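Protein (alpha-2u-globulin) (Rattus norvegicus, PDB 2A2U) probably binds small hydrophobic ligands within its lipocalin barrel, and is known in complex with a hyaline droplet inducer. Local coordinates at residues I41-N46 against I168-T173; S45-K50 against E131-M136; G105-T110 against L124-N129; R118-H123 against V137-T142. All blocks are in the same frame, centred on the assembly; numbering follows the deposited sequence.

Contact 1: I41-N46 against I168-T173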
loop_
_atom_site.group_PDB
_atom_site.type_symbol
_atom_site.label_atom_id
_atom_site.label_comp_id
_atom_site.label_asym_id
_atom_site.label_seq_id
_atom_site.Cartn_x
_atom_site.Cartn_y
_atom_site.Cartn_z
ATOM N N ILE A 41 19.407 -8.129 17.669
ATOM C CA ILE A 41 20.587 -8.309 18.496
ATOM C C ILE A 41 21.648 -7.227 18.265
ATOM O O ILE A 41 22.048 -6.538 19.205
ATOM C CB ILE A 41 21.196 -9.716 18.284
ATOM C CG1 ILE A 41 20.098 -10.793 18.331
ATOM C CG2 ILE A 41 22.265 -9.990 19.326
ATOM C CD1 ILE A 41 19.248 -10.804 19.598
ATOM N N VAL A 42 22.104 -7.076 17.023
ATOM C CA VAL A 42 23.124 -6.082 16.685
ATOM C C VAL A 42 22.799 -5.417 15.352
ATOM O O VAL A 42 22.424 -6.090 14.392
ATOM C CB VAL A 42 24.527 -6.738 16.564
ATOM C CG1 VAL A 42 25.567 -5.707 16.211
ATOM C CG2 VAL A 42 24.901 -7.432 17.851
ATOM N N VAL A 43 22.892 -4.090 15.314
ATOM C CA VAL A 43 22.653 -3.317 14.094
ATOM C C VAL A 43 23.920 -2.522 13.820
ATOM O O VAL A 43 24.571 -2.056 14.745
ATOM C CB VAL A 43 21.463 -2.326 14.226
ATOM C CG1 VAL A 43 20.185 -3.074 14.498
ATOM C CG2 VAL A 43 21.719 -1.324 15.324
ATOM N N ALA A 44 24.271 -2.361 12.552
ATOM C CA ALA A 44 25.474 -1.631 12.208
ATOM C C ALA A 44 25.284 -0.859 10.922
ATOM O O ALA A 44 24.782 -1.400 9.936
ATOM C CB ALA A 44 26.626 -2.590 12.061
ATOM N N SER A 45 25.671 0.411 10.945
ATOM C CA SER A 45 25.575 1.279 9.776
ATOM C C SER A 45 26.600 2.374 9.917
ATOM O O SER A 45 26.798 2.882 11.018
ATOM C CB SER A 45 24.192 1.923 9.681
ATOM O OG SER A 45 24.107 2.767 8.541
ATOM N N ASN A 46 27.262 2.738 8.823
ATOM C CA ASN A 46 28.242 3.814 8.894
ATOM C C ASN A 46 27.525 5.155 9.068
ATOM O O ASN A 46 28.109 6.108 9.591
ATOM C CB ASN A 46 29.181 3.805 7.685
ATOM C CG ASN A 46 30.528 3.139 7.993
ATOM O OD1 ASN A 46 30.835 2.833 9.146
ATOM N ND2 ASN A 46 31.336 2.923 6.964
ATOM N N ILE A 168 26.337 -1.472 16.702
ATOM C CA ILE A 168 25.648 -1.301 17.978
ATOM C C ILE A 168 24.952 -2.561 18.470
ATOM O O ILE A 168 24.202 -3.187 17.730
ATOM C CB ILE A 168 24.616 -0.156 17.903
ATOM C CG1 ILE A 168 25.320 1.175 17.613
ATOM C CG2 ILE A 168 23.832 -0.072 19.202
ATOM C CD1 ILE A 168 24.392 2.387 17.512
ATOM N N ASP A 169 25.237 -2.940 19.714
ATOM C CA ASP A 169 24.643 -4.120 20.341
ATOM C C ASP A 169 23.384 -3.672 21.089
ATOM O O ASP A 169 23.468 -3.070 22.164
ATOM C CB ASP A 169 25.654 -4.762 21.305
ATOM C CG ASP A 169 25.158 -6.080 21.907
ATOM O OD1 ASP A 169 23.959 -6.405 21.791
ATOM O OD2 ASP A 169 25.980 -6.802 22.509
ATOM N N LEU A 170 22.222 -3.994 20.525
ATOM C CA LEU A 170 20.946 -3.602 21.110
ATOM C C LEU A 170 20.499 -4.428 22.304
ATOM O O LEU A 170 19.528 -4.056 22.964
ATOM C CB LEU A 170 19.840 -3.630 20.058
ATOM C CG LEU A 170 19.948 -2.755 18.815
ATOM C CD1 LEU A 170 18.733 -2.989 17.947
ATOM C CD2 LEU A 170 20.036 -1.299 19.204
ATOM N N THR A 171 21.183 -5.539 22.580
ATOM C CA THR A 171 20.805 -6.396 23.705
ATOM C C THR A 171 20.952 -5.719 25.056
ATOM O O THR A 171 20.324 -6.124 26.027
ATOM C CB THR A 171 21.603 -7.700 23.735
ATOM O OG1 THR A 171 22.996 -7.407 23.871
ATOM C CG2 THR A 171 21.362 -8.492 22.476
ATOM N N LYS A 172 21.787 -4.697 25.116
ATOM C CA LYS A 172 21.991 -4.001 26.354
ATOM C C LYS A 172 20.985 -2.882 26.633
ATOM O O LYS A 172 20.739 -2.545 27.793
ATOM C CB LYS A 172 23.423 -3.511 26.394
ATOM C CG LYS A 172 24.486 -4.558 26.476
ATOM C CD LYS A 172 25.567 -4.564 25.313
ATOM C CE LYS A 172 26.937 -5.103 25.852
ATOM N NZ LYS A 172 28.122 -4.536 25.172
ATOM N N THR A 173 20.295 -2.443 25.580
ATOM C CA THR A 173 19.276 -1.393 25.671
ATOM C C THR A 173 17.827 -1.904 25.707
ATOM O O THR A 173 17.573 -3.113 25.694
ATOM C CB THR A 173 19.389 -0.392 24.490
ATOM O OG1 THR A 173 18.737 -0.925 23.327
ATOM C CG2 THR A 173 20.851 -0.124 24.143
#
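V43 meets I168 and L170 where the short strand 167-169 is added to the edge of strand 36-44, the antiparallel addition that follows the helix in the lipocalin fold. The V43 branches divide the work. CG2 comes up to I168 CB at 4.1 Å, on the sheet face these two residues share, and the side chains cross obliquely. CG1, anti to the carbonyl carbon (chi1 -62°), meets L170 CD1 at 3.7 Å. Here the side chains stand at about a right angle. A paired backbone bond fixes V43 beside I168: V43 N gives to I168 O at 2.9 Å, and I168 N to V43 O at 2.7 Å. V42 and D169 form the next, non-hydrogen-bonded pair on the other face, where V42 packs on F153 of helix 147-158. Opposite L138 of strand 131-140, I41 and V42 together form a classic beta bulge. Past D169, L170 N bonds to I41 O at 2.9 Å, and I41 CG2 touches T171 CG2 at 3.6 Å. D169 is tied at both carboxylate oxygens: OD2 bridges to K150 of the helix. Its OD1 makes an Asx turn, accepting T171 N at 3.0 Å, 34° out of the carboxylate plane on the anti side.

Contact 2: S45-K50 against E131-M136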
loop_
_atom_site.group_PDB
_atom_site.type_symbol
_atom_site.label_atom_id
_atom_site.label_comp_id
_atom_site.label_asym_id
_atom_site.label_seq_id
_atom_site.Cartn_x
_atom_site.Cartn_y
_atom_site.Cartn_z
ATOM N N SER A 45 25.671 0.411 10.945
ATOM C CA SER A 45 25.575 1.279 9.776
ATOM C C SER A 45 26.600 2.374 9.917
ATOM O O SER A 45 26.798 2.882 11.018
ATOM C CB SER A 45 24.192 1.923 9.681
ATOM O OG SER A 45 24.107 2.767 8.541
ATOM N N ASN A 46 27.262 2.738 8.823
ATOM C CA ASN A 46 28.242 3.814 8.894
ATOM C C ASN A 46 27.525 5.155 9.068
ATOM O O ASN A 46 28.109 6.108 9.591
ATOM C CB ASN A 46 29.181 3.805 7.685
ATOM C CG ASN A 46 30.528 3.139 7.993
ATOM O OD1 ASN A 46 30.835 2.833 9.146
ATOM N ND2 ASN A 46 31.336 2.923 6.964
ATOM N N LYS A 47 26.251 5.209 8.657
ATOM C CA LYS A 47 25.409 6.404 8.818
ATOM C C LYS A 47 24.760 6.212 10.188
ATOM O O LYS A 47 23.543 6.057 10.312
ATOM C CB LYS A 47 24.346 6.493 7.712
ATOM C CG LYS A 47 23.616 7.842 7.646
ATOM C CD LYS A 47 23.340 8.256 6.197
ATOM C CE LYS A 47 22.905 9.719 6.072
ATOM N NZ LYS A 47 21.468 9.975 6.397
ATOM N N ARG A 48 25.620 6.228 11.205
ATOM C CA ARG A 48 25.279 6.020 12.606
ATOM C C ARG A 48 24.026 6.698 13.142
ATOM O O ARG A 48 23.369 6.165 14.036
ATOM C CB ARG A 48 26.473 6.405 13.468
ATOM C CG ARG A 48 26.755 5.437 14.584
ATOM C CD ARG A 48 27.854 5.968 15.473
ATOM N NE ARG A 48 28.226 5.003 16.499
ATOM C CZ ARG A 48 27.496 4.733 17.577
ATOM N NH1 ARG A 48 26.342 5.356 17.790
ATOM N NH2 ARG A 48 27.919 3.830 18.450
ATOM N N GLU A 49 23.705 7.873 12.612
ATOM C CA GLU A 49 22.529 8.638 13.030
ATOM C C GLU A 49 21.246 7.798 12.931
ATOM O O GLU A 49 20.340 7.923 13.757
ATOM C CB GLU A 49 22.417 9.887 12.147
ATOM C CG GLU A 49 21.086 10.615 12.200
ATOM C CD GLU A 49 20.876 11.513 10.995
ATOM O OE1 GLU A 49 21.141 11.070 9.858
ATOM O OE2 GLU A 49 20.430 12.663 11.178
ATOM N N LYS A 50 21.207 6.928 11.923
ATOM C CA LYS A 50 20.074 6.052 11.631
ATOM C C LYS A 50 19.841 4.928 12.634
ATOM O O LYS A 50 18.698 4.546 12.881
ATOM C CB LYS A 50 20.249 5.449 10.236
ATOM C CG LYS A 50 20.299 6.464 9.116
ATOM C CD LYS A 50 18.933 7.055 8.889
ATOM C CE LYS A 50 18.959 8.106 7.803
ATOM N NZ LYS A 50 17.591 8.609 7.497
ATOM N N GLU A 131 20.704 10.210 -1.968
ATOM C CA GLU A 131 21.660 9.529 -1.091
ATOM C C GLU A 131 21.364 8.064 -0.775
ATOM O O GLU A 131 20.215 7.616 -0.809
ATOM C CB GLU A 131 21.811 10.288 0.223
ATOM C CG GLU A 131 22.482 11.635 0.085
ATOM C CD GLU A 131 22.454 12.425 1.371
ATOM O OE1 GLU A 131 21.988 11.899 2.403
ATOM O OE2 GLU A 131 22.909 13.585 1.359
ATOM N N THR A 132 22.428 7.340 -0.434
ATOM C CA THR A 132 22.350 5.932 -0.076
ATOM C C THR A 132 23.198 5.639 1.156
ATOM O O THR A 132 24.026 6.452 1.562
ATOM C CB THR A 132 22.876 5.019 -1.196
ATOM O OG1 THR A 132 24.272 5.260 -1.392
ATOM C CG2 THR A 132 22.133 5.256 -2.493
ATOM N N PHE A 133 22.959 4.482 1.766
ATOM C CA PHE A 133 23.718 4.036 2.927
ATOM C C PHE A 133 23.460 2.569 3.192
ATOM O O PHE A 133 22.400 2.045 2.861
ATOM C CB PHE A 133 23.465 4.905 4.182
ATOM C CG PHE A 133 22.145 4.663 4.873
ATOM C CD1 PHE A 133 21.994 3.615 5.778
ATOM C CD2 PHE A 133 21.066 5.511 4.652
ATOM C CE1 PHE A 133 20.785 3.414 6.449
ATOM C CE2 PHE A 133 19.858 5.318 5.316
ATOM C CZ PHE A 133 19.719 4.271 6.214
ATOM N N GLN A 134 24.483 1.894 3.699
ATOM C CA GLN A 134 24.400 0.482 4.026
ATOM C C GLN A 134 23.923 0.293 5.454
ATOM O O GLN A 134 24.156 1.134 6.323
ATOM C CB GLN A 134 25.760 -0.183 3.880
ATOM C CG GLN A 134 26.224 -0.372 2.467
ATOM C CD GLN A 134 27.452 -1.243 2.414
ATOM O OE1 GLN A 134 27.441 -2.369 2.904
ATOM N NE2 GLN A 134 28.532 -0.720 1.847
ATOM N N LEU A 135 23.277 -0.840 5.685
ATOM C CA LEU A 135 22.774 -1.212 6.998
ATOM C C LEU A 135 22.883 -2.725 7.120
ATOM O O LEU A 135 22.531 -3.440 6.194
ATOM C CB LEU A 135 21.312 -0.820 7.150
ATOM C CG LEU A 135 20.750 -1.297 8.483
ATOM C CD1 LEU A 135 21.273 -0.416 9.585
ATOM C CD2 LEU A 135 19.260 -1.231 8.462
ATOM N N MET A 136 23.390 -3.211 8.248
ATOM C CA MET A 136 23.507 -4.644 8.466
ATOM C C MET A 136 22.937 -5.008 9.816
ATOM O O MET A 136 23.191 -4.334 10.802
ATOM C CB MET A 136 24.953 -5.105 8.331
ATOM C CG MET A 136 25.313 -5.370 6.901
ATOM S SD MET A 136 26.965 -5.937 6.676
ATOM C CE MET A 136 26.840 -7.589 7.261
#
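The F133 ring carries K50 over one face, with K47 and S45 approaching obliquely. This is where the loop after the first long strand of the lipocalin barrel folds back over strand 131-140. K50 CG makes a CH-pi contact, 4.1 Å from the centroid of the F133 ring and 29° off its normal. The K50 chain is bent at chi2 (-72°) and crosses F133 at about a right angle. CD and CE then follow the CZ and CE2 side of the ring, and the ammonium runs on to a salt bridge with D104. K47 also crosses the phenyl group nearly at a right angle. Its CD lies 3.9 Å from F133 CD2, so the aliphatic part of the lysine does the touching. K47 NZ is 4.5 Å from E131 OE1, beyond a salt bridge, though the opposite charges may attract weakly. K47 NZ makes a long salt bridge to E49 instead. S45 brings its hydroxyl to the ring as well, with OG 3.6 Å from F133 CD1. Its CB rests on L135 CD1 at 3.7 Å. Q134 turns its side chain to another partner: OE1 accepts a bond from H123 on the neighbouring strand 119-128. The buried S45 hydroxyl ties loop to strand. OG accepts K47 N at 3.3 Å in an ST turn, and K47 itself centres an inverse gamma turn. With OG anti to the S45 backbone N (chi1 180°), the hydroxyl donates to Q134 O at 2.8 Å, almost straight along the C=O axis.

Contact 3: G105-T110 against L124-N129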
loop_
_atom_site.group_PDB
_atom_site.type_symbol
_atom_site.label_atom_id
_atom_site.label_comp_id
_atom_site.label_asym_id
_atom_site.label_seq_id
_atom_site.Cartn_x
_atom_site.Cartn_y
_atom_site.Cartn_z
ATOM N N GLY A 105 12.578 5.699 2.536
ATOM C CA GLY A 105 13.254 5.639 1.253
ATOM C C GLY A 105 13.030 4.297 0.574
ATOM O O GLY A 105 12.155 3.527 0.976
ATOM N N GLY A 106 13.800 4.031 -0.476
ATOM C CA GLY A 106 13.676 2.776 -1.190
ATOM C C GLY A 106 14.758 1.867 -0.670
ATOM O O GLY A 106 15.931 2.229 -0.709
ATOM N N ASN A 107 14.370 0.694 -0.181
ATOM C CA ASN A 107 15.327 -0.248 0.380
ATOM C C ASN A 107 15.465 -1.540 -0.392
ATOM O O ASN A 107 14.480 -2.147 -0.790
ATOM C CB ASN A 107 14.939 -0.616 1.812
ATOM C CG ASN A 107 14.844 0.579 2.719
ATOM O OD1 ASN A 107 15.858 1.134 3.134
ATOM N ND2 ASN A 107 13.620 0.959 3.072
ATOM N N THR A 108 16.703 -1.980 -0.545
ATOM C CA THR A 108 17.002 -3.233 -1.206
ATOM C C THR A 108 17.816 -4.040 -0.204
ATOM O O THR A 108 18.827 -3.558 0.311
ATOM C CB THR A 108 17.796 -3.000 -2.495
ATOM O OG1 THR A 108 16.887 -2.675 -3.553
ATOM C CG2 THR A 108 18.580 -4.228 -2.886
ATOM N N PHE A 109 17.339 -5.231 0.137
ATOM C CA PHE A 109 18.064 -6.067 1.085
ATOM C C PHE A 109 18.187 -7.517 0.673
ATOM O O PHE A 109 17.447 -7.990 -0.181
ATOM C CB PHE A 109 17.472 -5.965 2.489
ATOM C CG PHE A 109 16.105 -6.551 2.622
ATOM C CD1 PHE A 109 15.932 -7.905 2.890
ATOM C CD2 PHE A 109 14.988 -5.740 2.537
ATOM C CE1 PHE A 109 14.665 -8.449 3.067
ATOM C CE2 PHE A 109 13.720 -6.265 2.711
ATOM C CZ PHE A 109 13.556 -7.630 2.984
ATOM N N THR A 110 19.169 -8.199 1.257
ATOM C CA THR A 110 19.417 -9.610 0.984
ATOM C C THR A 110 19.703 -10.352 2.278
ATOM O O THR A 110 20.031 -9.745 3.294
ATOM C CB THR A 110 20.623 -9.810 0.056
ATOM O OG1 THR A 110 21.762 -9.130 0.594
ATOM C CG2 THR A 110 20.334 -9.272 -1.318
ATOM N N LEU A 124 21.293 -4.441 4.032
ATOM C CA LEU A 124 20.394 -3.514 3.370
ATOM C C LEU A 124 21.021 -2.220 2.883
ATOM O O LEU A 124 21.853 -1.629 3.565
ATOM C CB LEU A 124 19.228 -3.186 4.316
ATOM C CG LEU A 124 18.309 -1.996 4.010
ATOM C CD1 LEU A 124 16.947 -2.243 4.583
ATOM C CD2 LEU A 124 18.867 -0.689 4.548
ATOM N N ILE A 125 20.580 -1.773 1.711
ATOM C CA ILE A 125 21.030 -0.511 1.136
ATOM C C ILE A 125 19.800 0.390 1.062
ATOM O O ILE A 125 18.737 -0.038 0.633
ATOM C CB ILE A 125 21.587 -0.666 -0.281
ATOM C CG1 ILE A 125 22.644 -1.757 -0.320
ATOM C CG2 ILE A 125 22.226 0.644 -0.724
ATOM C CD1 ILE A 125 23.069 -2.118 -1.730
ATOM N N ASN A 126 19.949 1.642 1.463
ATOM C CA ASN A 126 18.830 2.574 1.444
ATOM C C ASN A 126 19.050 3.726 0.470
ATOM O O ASN A 126 20.167 4.180 0.303
ATOM C CB ASN A 126 18.604 3.117 2.855
ATOM C CG ASN A 126 17.609 4.255 2.895
ATOM O OD1 ASN A 126 17.969 5.407 2.661
ATOM N ND2 ASN A 126 16.359 3.947 3.221
ATOM N N PHE A 127 17.995 4.138 -0.227
ATOM C CA PHE A 127 18.083 5.266 -1.146
ATOM C C PHE A 127 17.014 6.288 -0.810
ATOM O O PHE A 127 15.831 5.962 -0.741
ATOM C CB PHE A 127 17.904 4.848 -2.592
ATOM C CG PHE A 127 17.822 6.002 -3.529
ATOM C CD1 PHE A 127 18.972 6.561 -4.067
ATOM C CD2 PHE A 127 16.591 6.583 -3.810
ATOM C CE1 PHE A 127 18.895 7.684 -4.866
ATOM C CE2 PHE A 127 16.503 7.700 -4.601
ATOM C CZ PHE A 127 17.653 8.258 -5.133
ATOM N N LYS A 128 17.433 7.533 -0.646
ATOM C CA LYS A 128 16.499 8.587 -0.331
ATOM C C LYS A 128 17.043 9.950 -0.697
ATOM O O LYS A 128 18.017 10.420 -0.112
ATOM C CB LYS A 128 16.145 8.564 1.146
ATOM C CG LYS A 128 14.932 9.388 1.485
ATOM C CD LYS A 128 14.731 9.404 2.970
ATOM C CE LYS A 128 13.350 9.898 3.341
ATOM N NZ LYS A 128 13.214 9.914 4.826
ATOM N N ASN A 129 16.385 10.590 -1.657
ATOM C CA ASN A 129 16.760 11.920 -2.127
ATOM C C ASN A 129 18.213 11.974 -2.580
ATOM O O ASN A 129 19.009 12.736 -2.035
ATOM C CB ASN A 129 16.493 12.973 -1.043
ATOM C CG ASN A 129 15.034 13.008 -0.610
ATOM O OD1 ASN A 129 14.122 12.971 -1.441
ATOM N ND2 ASN A 129 14.809 13.088 0.698
#
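N126 ND2 donates to N107 OD1 at 2.9 Å, and it gives a second bond to the D104 carbonyl. OD1 lies close to the N126 amide plane, but ND2 is tilted 35° from the carbonyl plane of N107. The two amide planes stand 47° apart. N107 is gripped on its other amide atom too: ND2 donates to the carbonyls of V101 and Y103. Both side chains are buried, and these bonds serve N107 OD1 and both amide nitrogens. L124 fits beside them, with CD1 3.8 Å from N107 CB. On the same sheet face F109 CB meets L124 CB at 3.8 Å. With F109 CG between its backbone N and carbonyl carbon (chi1 68°), the ring leads away from L124 and lies nearly parallel to the ring of Y99. The backbones form a regular antiparallel hairpin. G106 N reaches F127 O at 2.8 Å, and T108 and I125 form a second hydrogen-bonded pair, with I125 N 2.9 Å from T108 O. G105, in the connection from strand 99-102, brings its CA within 3.3 Å of F127 O. T108, I125 and F127 lie on the opposite sheet face and meet a second subunit, where K92 makes a cation-pi contact with F127 and P94 packs on T108 and I125. Within the chain, strand 106-114 pairs on its other side with strand 99-102, and strand 119-128 with strand 131-140.

Contact 4: R118-H123 against V137-T142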
loop_
_atom_site.group_PDB
_atom_site.type_symbol
_atom_site.label_atom_id
_atom_site.label_comp_id
_atom_site.label_asym_id
_atom_site.label_seq_id
_atom_site.Cartn_x
_atom_site.Cartn_y
_atom_site.Cartn_z
ATOM N N ARG A 118 18.888 -20.046 14.777
ATOM C CA ARG A 118 19.636 -19.239 15.717
ATOM C C ARG A 118 19.748 -17.800 15.265
ATOM O O ARG A 118 19.230 -16.896 15.919
ATOM C CB ARG A 118 21.032 -19.802 15.944
ATOM C CG ARG A 118 21.095 -20.895 16.975
ATOM C CD ARG A 118 22.515 -21.090 17.452
ATOM N NE ARG A 118 23.418 -21.456 16.362
ATOM C CZ ARG A 118 24.715 -21.165 16.337
ATOM N NH1 ARG A 118 25.271 -20.502 17.345
ATOM N NH2 ARG A 118 25.456 -21.533 15.299
ATOM N N TYR A 119 20.397 -17.597 14.121
ATOM C CA TYR A 119 20.612 -16.258 13.602
ATOM C C TYR A 119 20.266 -16.057 12.123
ATOM O O TYR A 119 20.040 -17.008 11.369
ATOM C CB TYR A 119 22.076 -15.859 13.830
ATOM C CG TYR A 119 23.054 -16.640 12.973
ATOM C CD1 TYR A 119 23.467 -17.916 13.339
ATOM C CD2 TYR A 119 23.525 -16.117 11.767
ATOM C CE1 TYR A 119 24.326 -18.655 12.521
ATOM C CE2 TYR A 119 24.379 -16.844 10.945
ATOM C CZ TYR A 119 24.774 -18.112 11.320
ATOM O OH TYR A 119 25.592 -18.850 10.492
ATOM N N VAL A 120 20.206 -14.784 11.744
ATOM C CA VAL A 120 19.969 -14.367 10.369
ATOM C C VAL A 120 20.566 -12.979 10.223
ATOM O O VAL A 120 20.315 -12.092 11.034
ATOM C CB VAL A 120 18.473 -14.380 9.949
ATOM C CG1 VAL A 120 17.661 -13.343 10.708
ATOM C CG2 VAL A 120 18.371 -14.147 8.457
ATOM N N MET A 121 21.460 -12.842 9.257
ATOM C CA MET A 121 22.127 -11.578 8.997
ATOM C C MET A 121 21.587 -11.008 7.689
ATOM O O MET A 121 21.589 -11.677 6.650
ATOM C CB MET A 121 23.644 -11.789 8.908
ATOM C CG MET A 121 24.212 -12.614 10.053
ATOM S SD MET A 121 25.985 -12.833 9.988
ATOM C CE MET A 121 26.309 -13.392 11.638
ATOM N N PHE A 122 21.046 -9.799 7.766
ATOM C CA PHE A 122 20.505 -9.134 6.592
ATOM C C PHE A 122 21.436 -7.995 6.230
ATOM O O PHE A 122 22.073 -7.404 7.094
ATOM C CB PHE A 122 19.128 -8.540 6.888
ATOM C CG PHE A 122 18.023 -9.550 7.026
ATOM C CD1 PHE A 122 17.344 -10.003 5.908
ATOM C CD2 PHE A 122 17.603 -9.977 8.282
ATOM C CE1 PHE A 122 16.264 -10.854 6.036
ATOM C CE2 PHE A 122 16.526 -10.829 8.419
ATOM C CZ PHE A 122 15.854 -11.267 7.295
ATOM N N HIS A 123 21.515 -7.695 4.942
ATOM C CA HIS A 123 22.327 -6.590 4.456
ATOM C C HIS A 123 21.388 -5.703 3.647
ATOM O O HIS A 123 20.770 -6.153 2.684
ATOM C CB HIS A 123 23.467 -7.087 3.579
ATOM C CG HIS A 123 24.254 -5.980 2.954
ATOM N ND1 HIS A 123 24.169 -5.673 1.620
ATOM C CD2 HIS A 123 25.092 -5.067 3.502
ATOM C CE1 HIS A 123 24.914 -4.613 1.363
ATOM N NE2 HIS A 123 25.486 -4.226 2.495
ATOM N N VAL A 137 22.111 -6.042 9.851
ATOM C CA VAL A 137 21.507 -6.455 11.107
ATOM C C VAL A 137 21.632 -7.940 11.373
ATOM O O VAL A 137 21.689 -8.757 10.444
ATOM C CB VAL A 137 20.010 -6.076 11.174
ATOM C CG1 VAL A 137 19.848 -4.584 11.251
ATOM C CG2 VAL A 137 19.294 -6.588 9.954
ATOM N N LEU A 138 21.711 -8.265 12.661
ATOM C CA LEU A 138 21.794 -9.640 13.121
ATOM C C LEU A 138 20.561 -9.885 13.973
ATOM O O LEU A 138 20.298 -9.130 14.903
ATOM C CB LEU A 138 23.056 -9.860 13.962
ATOM C CG LEU A 138 23.206 -11.203 14.678
ATOM C CD1 LEU A 138 23.234 -12.315 13.658
ATOM C CD2 LEU A 138 24.477 -11.214 15.500
ATOM N N TYR A 139 19.765 -10.881 13.591
ATOM C CA TYR A 139 18.567 -11.252 14.339
ATOM C C TYR A 139 18.793 -12.621 14.935
ATOM O O TYR A 139 19.427 -13.477 14.312
ATOM C CB TYR A 139 17.342 -11.333 13.432
ATOM C CG TYR A 139 16.885 -10.008 12.910
ATOM C CD1 TYR A 139 17.031 -8.861 13.672
ATOM C CD2 TYR A 139 16.312 -9.898 11.648
ATOM C CE1 TYR A 139 16.620 -7.638 13.198
ATOM C CE2 TYR A 139 15.897 -8.677 11.161
ATOM C CZ TYR A 139 16.056 -7.553 11.941
ATOM O OH TYR A 139 15.657 -6.326 11.481
ATOM N N GLY A 140 18.272 -12.827 16.137
ATOM C CA GLY A 140 18.418 -14.112 16.786
ATOM C C GLY A 140 17.049 -14.596 17.169
ATOM O O GLY A 140 16.159 -13.772 17.345
ATOM N N ARG A 141 16.856 -15.910 17.260
ATOM C CA ARG A 141 15.554 -16.453 17.652
ATOM C C ARG A 141 15.383 -16.306 19.167
ATOM O O ARG A 141 14.288 -16.486 19.709
ATOM C CB ARG A 141 15.431 -17.916 17.245
ATOM C CG ARG A 141 15.825 -18.155 15.817
ATOM C CD ARG A 141 14.947 -19.178 15.151
ATOM N NE ARG A 141 13.644 -18.637 14.797
ATOM C CZ ARG A 141 13.023 -18.881 13.645
ATOM N NH1 ARG A 141 13.581 -19.654 12.722
ATOM N NH2 ARG A 141 11.822 -18.364 13.426
ATOM N N THR A 142 16.482 -15.934 19.821
ATOM C CA THR A 142 16.550 -15.720 21.262
ATOM C C THR A 142 16.860 -14.260 21.549
ATOM O O THR A 142 17.403 -13.572 20.689
ATOM C CB THR A 142 17.644 -16.600 21.886
ATOM O OG1 THR A 142 18.836 -16.539 21.092
ATOM C CG2 THR A 142 17.180 -18.029 21.949
#
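F122 and Y139 meet rim to rim, F122 CE2 lying 3.4 Å from Y139 CD2. Neither ring covers the face of the other. The planes stand at 62°, the centroids are 5.5 Å apart, and the side chains cross at about a right angle. V120 CG1 comes to the edge of the tyrosine near the ring plane and touches Y139 CB at 3.4 Å. V120 takes chi1 66°, which sets CG1 between its backbone N and carbonyl carbon. On the same face F122 CB packs on V137 CG2 at 3.6 Å. The other face is built round L138. Its CD1 lies 3.7 Å from Y119 CB and also touches M121 CG. The M121 and L138 side chains lie alongside each other with the same heading. V120 with Y139 and F122 with V137 are hydrogen-bonded backbone pairs; Y139 N is 2.9 Å from V120 O. This is the antiparallel hairpin of strands 119-128 and 131-140 in the lipocalin barrel. The face with V120, F122, V137 and Y139 looks into the barrel, and helix 147-158 lies over M121 and Y119 outside, with F153 and I149 among its contacts. Beyond the last pair, R141 N bonds to R118 O at 2.9 Å. R118 is anchored by salt bridges to D115 and E20. R141 packs on W38, the tryptophan of the GxW motif, as in the Trp-Arg pair of other lipocalins, and its NH2 donates to the N35 carbonyl.

Overall arrangement
All four contacts belong to one antiparallel sheet that curls into the lipocalin barrel, closing round an interior that probably holds the ligand, as in other lipocalins. Strand 36-44 pairs with 131-140, that with 119-128, and that with 106-114. Contacts 3 and 4 sit at different heights of strand 119-128, their centres about 19 Å apart. Contacts 2 and 4 share strand 131-140, their centres about 18 Å apart. Contact 2 lies about 10 Å from contact 3, centre to centre, towards the same end. The first segments of contacts 1 and 2 overlap at S45 and N46. Contact 1 joins segments whose closest ends are 122 residues apart, bringing the late strand back to the first. Contacts 3 and 4 alternate along the chain.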